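4-amino-4-deoxy-L-arabinose transferase or related glycosyltransferases of PMT family (Cupriavidus metallidurans, PDB 5EZM) probably transfers 4-amino-4-deoxy-L-arabinose from an undecaprenyl-phosphate carrier to lipid A, as an integral membrane glycosyltransferase of the GT-C fold. Local coordinates at residues Y409-W412 against V413-F417. Residues are numbered along the deposited sequence; the frame is centred on the assembly and turned at random.
With MPG ([(Z)-octadec-9-enyl] (2R)-2,3-bis(oxidanyl)propanoate), chain X.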
ATOM      1  N   TYR A 409      -9.638  -3.927  20.140  1.00 69.78           N
ATOM      2  CA  TYR A 409      -8.551  -3.212  19.480  1.00 67.76           C
ATOM      3  C   TYR A 409      -7.818  -2.297  20.456  1.00 69.97           C
ATOM      4  O   TYR A 409      -6.599  -2.111  20.339  1.00 71.01           O
ATOM      5  CB  TYR A 409      -9.109  -2.417  18.296  1.00 67.85           C
ATOM      6  CG  TYR A 409      -8.078  -1.934  17.296  1.00 69.75           C
ATOM      7  CD1 TYR A 409      -6.761  -2.372  17.350  1.00 71.07           C
ATOM      8  CD2 TYR A 409      -8.426  -1.033  16.298  1.00 69.11           C
ATOM      9  CE1 TYR A 409      -5.822  -1.928  16.442  1.00 71.78           C
ATOM     10  CE2 TYR A 409      -7.494  -0.583  15.384  1.00 70.18           C
ATOM     11  CZ  TYR A 409      -6.192  -1.035  15.459  1.00 73.22           C
ATOM     12  OH  TYR A 409      -5.255  -0.593  14.552  1.00 76.18           O
ATOM     13  N   ALA A 410      -8.539  -1.742  21.435  1.00 70.93           N
ATOM     14  CA  ALA A 410      -7.939  -0.771  22.347  1.00 69.75           C
ATOM     15  C   ALA A 410      -6.798  -1.379  23.151  1.00 69.91           C
ATOM     16  O   ALA A 410      -5.756  -0.741  23.339  1.00 69.99           O
ATOM     17  CB  ALA A 410      -9.005  -0.201  23.281  1.00 70.30           C
ATOM     18  N   VAL A 411      -6.974  -2.609  23.641  1.00 69.55           N
ATOM     19  CA  VAL A 411      -5.898  -3.244  24.395  1.00 70.15           C
ATOM     20  C   VAL A 411      -4.671  -3.440  23.515  1.00 69.55           C
ATOM     21  O   VAL A 411      -3.534  -3.303  23.986  1.00 71.73           O
ATOM     22  CB  VAL A 411      -6.380  -4.571  25.019  1.00 71.22           C
ATOM     23  CG1 VAL A 411      -7.075  -5.433  23.990  1.00 71.62           C
ATOM     24  CG2 VAL A 411      -5.217  -5.329  25.647  1.00 69.97           C
ATOM     25  N   TRP A 412      -4.867  -3.720  22.221  1.00 66.19           N
ATOM     26  CA  TRP A 412      -3.719  -3.904  21.338  1.00 64.25           C
ATOM     27  C   TRP A 412      -3.023  -2.581  21.041  1.00 60.00           C
ATOM     28  O   TRP A 412      -1.791  -2.539  20.915  1.00 60.51           O
ATOM     29  CB  TRP A 412      -4.141  -4.598  20.044  1.00 66.75           C
ATOM     30  CG  TRP A 412      -4.460  -6.049  20.243  1.00 72.56           C
ATOM     31  CD1 TRP A 412      -5.611  -6.688  19.892  1.00 72.98           C
ATOM     32  CD2 TRP A 412      -3.625  -7.037  20.865  1.00 78.53           C
ATOM     33  NE1 TRP A 412      -5.541  -8.013  20.244  1.00 76.09           N
ATOM     34  CE2 TRP A 412      -4.335  -8.252  20.846  1.00 79.32           C
ATOM     35  CE3 TRP A 412      -2.345  -7.013  21.434  1.00 81.55           C
ATOM     36  CZ2 TRP A 412      -3.810  -9.433  21.374  1.00 82.12           C
ATOM     37  CZ3 TRP A 412      -1.825  -8.185  21.958  1.00 82.08           C
ATOM     38  CH2 TRP A 412      -2.557  -9.377  21.923  1.00 82.52           C
ATOM     39  N   VAL A 413      -3.785  -1.491  20.931  1.00 54.53           N
ATOM     40  CA  VAL A 413      -3.163  -0.176  20.772  1.00 54.19           C
ATOM     41  C   VAL A 413      -2.363   0.184  22.021  1.00 59.12           C
ATOM     42  O   VAL A 413      -1.220   0.661  21.940  1.00 60.61           O
ATOM     43  CB  VAL A 413      -4.229   0.885  20.453  1.00 52.19           C
ATOM     44  CG1 VAL A 413      -3.593   2.263  20.368  1.00 49.36           C
ATOM     45  CG2 VAL A 413      -4.935   0.532  19.155  1.00 53.63           C
ATOM     46  N   ALA A 414      -2.951  -0.044  23.198  1.00 60.28           N
ATOM     47  CA  ALA A 414      -2.237   0.211  24.443  1.00 60.94           C
ATOM     48  C   ALA A 414      -0.949  -0.597  24.511  1.00 60.66           C
ATOM     49  O   ALA A 414       0.102  -0.073  24.898  1.00 62.77           O
ATOM     50  CB  ALA A 414      -3.135  -0.106  25.637  1.00 62.09           C
ATOM     51  N   VAL A 415      -1.009  -1.875  24.127  1.00 59.52           N
ATOM     52  CA  VAL A 415       0.198  -2.697  24.076  1.00 60.10           C
ATOM     53  C   VAL A 415       1.215  -2.088  23.116  1.00 59.97           C
ATOM     54  O   VAL A 415       2.419  -2.059  23.402  1.00 60.68           O
ATOM     55  CB  VAL A 415      -0.155  -4.146  23.684  1.00 59.41           C
ATOM     56  CG1 VAL A 415       1.098  -4.929  23.317  1.00 57.03           C
ATOM     57  CG2 VAL A 415      -0.893  -4.838  24.820  1.00 61.13           C
ATOM     58  N   ALA A 416       0.746  -1.579  21.973  1.00 57.65           N
ATOM     59  CA  ALA A 416       1.654  -0.978  21.000  1.00 56.86           C
ATOM     60  C   ALA A 416       2.407   0.203  21.605  1.00 60.32           C
ATOM     61  O   ALA A 416       3.639   0.289  21.510  1.00 61.65           O
ATOM     62  CB  ALA A 416       0.878  -0.549  19.753  1.00 52.27           C
ATOM     63  N   PHE A 417       1.686   1.126  22.245  1.00 60.62           N
ATOM     64  CA  PHE A 417       2.386   2.246  22.865  1.00 63.87           C
ATOM     65  C   PHE A 417       3.267   1.783  24.020  1.00 66.17           C
ATOM     66  O   PHE A 417       4.287   2.421  24.313  1.00 67.04           O
ATOM     67  CB  PHE A 417       1.391   3.310  23.326  1.00 65.72           C
ATOM     68  CG  PHE A 417       0.845   4.145  22.202  1.00 65.03           C
ATOM     69  CD1 PHE A 417       1.670   5.016  21.509  1.00 63.94           C
ATOM     70  CD2 PHE A 417      -0.487   4.052  21.832  1.00 65.73           C
ATOM     71  CE1 PHE A 417       1.176   5.782  20.470  1.00 64.84           C
ATOM     72  CE2 PHE A 417      -0.989   4.816  20.793  1.00 66.29           C
ATOM     73  CZ  PHE A 417      -0.156   5.683  20.111  1.00 66.06           C
TER
HETATM   74  C2  MPG X 623      -7.085 -10.648  19.006  1.00 77.75           C
HETATM   75  C3  MPG X 623      -6.954 -10.576  17.490  1.00 78.80           C
HETATM   76  C4  MPG X 623      -5.655  -9.926  17.035  1.00 79.65           C
HETATM   77  C5  MPG X 623      -4.475 -10.205  17.981  1.00 79.31           C
HETATM   78  C6  MPG X 623      -3.272  -9.282  17.726  1.00 78.31           C
HETATM   79  C7  MPG X 623      -1.981  -9.810  18.384  1.00 77.70           C
HETATM   80  C8  MPG X 623      -0.781  -8.846  18.222  1.00 77.69           C
HETATM   81  C1  MPG X 623      -8.545 -10.763  19.451  1.00 77.90           C
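A chi1 of -164° sets the ring of Tyr409 beside its own carbonyl carbon, and its CE1 comes to 3.8 Å from CG2 of Val413, which reaches back over one face of that ring. The methyl sits toward the ring's rim, with Val413 CG2 4.1 Å from the ring centroid, a CH-pi contact between residues one turn apart. A tyrosine suits this place because the flat ring offers its face to the branched valine while the hydroxyl of this buried residue is satisfied by a hydrogen bond to the backbone O of Ala453 on helix 435-456.

In Trp412 CG lies beside the backbone N (chi1 -72°), and the side chain presents one face of its indole to the alkyl chain of a bound MPG molecule. MPG C6 lies 3.4 Å above the plane of the Trp412 ring, and the chain runs on across the six-membered ring, where Trp412 CZ2 is 3.5 Å from MPG C7. Val415 approaches the same indole obliquely, its CB 4.3 Å from Trp412 CE3. Replacing Trp412 by an alanine would probably strip the lipid chain of this broad flat surface and leave Val415 without its indole neighbour.

The backbone beneath is regular: Val413 N donates to Tyr409 O at 2.9 Å, and Ala414 N follows with a bond to Ala410 O. The small methyls of Ala410 and Ala414 suit close approach to neighbouring segments, touching Val393 and Ser390 respectively. Such i to i+4 bonding, with an aromatic residue holding lipid on one side and a tyrosine tied to the next helix on another, is consistent with a membrane-spanning alpha-helix on the lipid-facing side of the GT-C helical bundle.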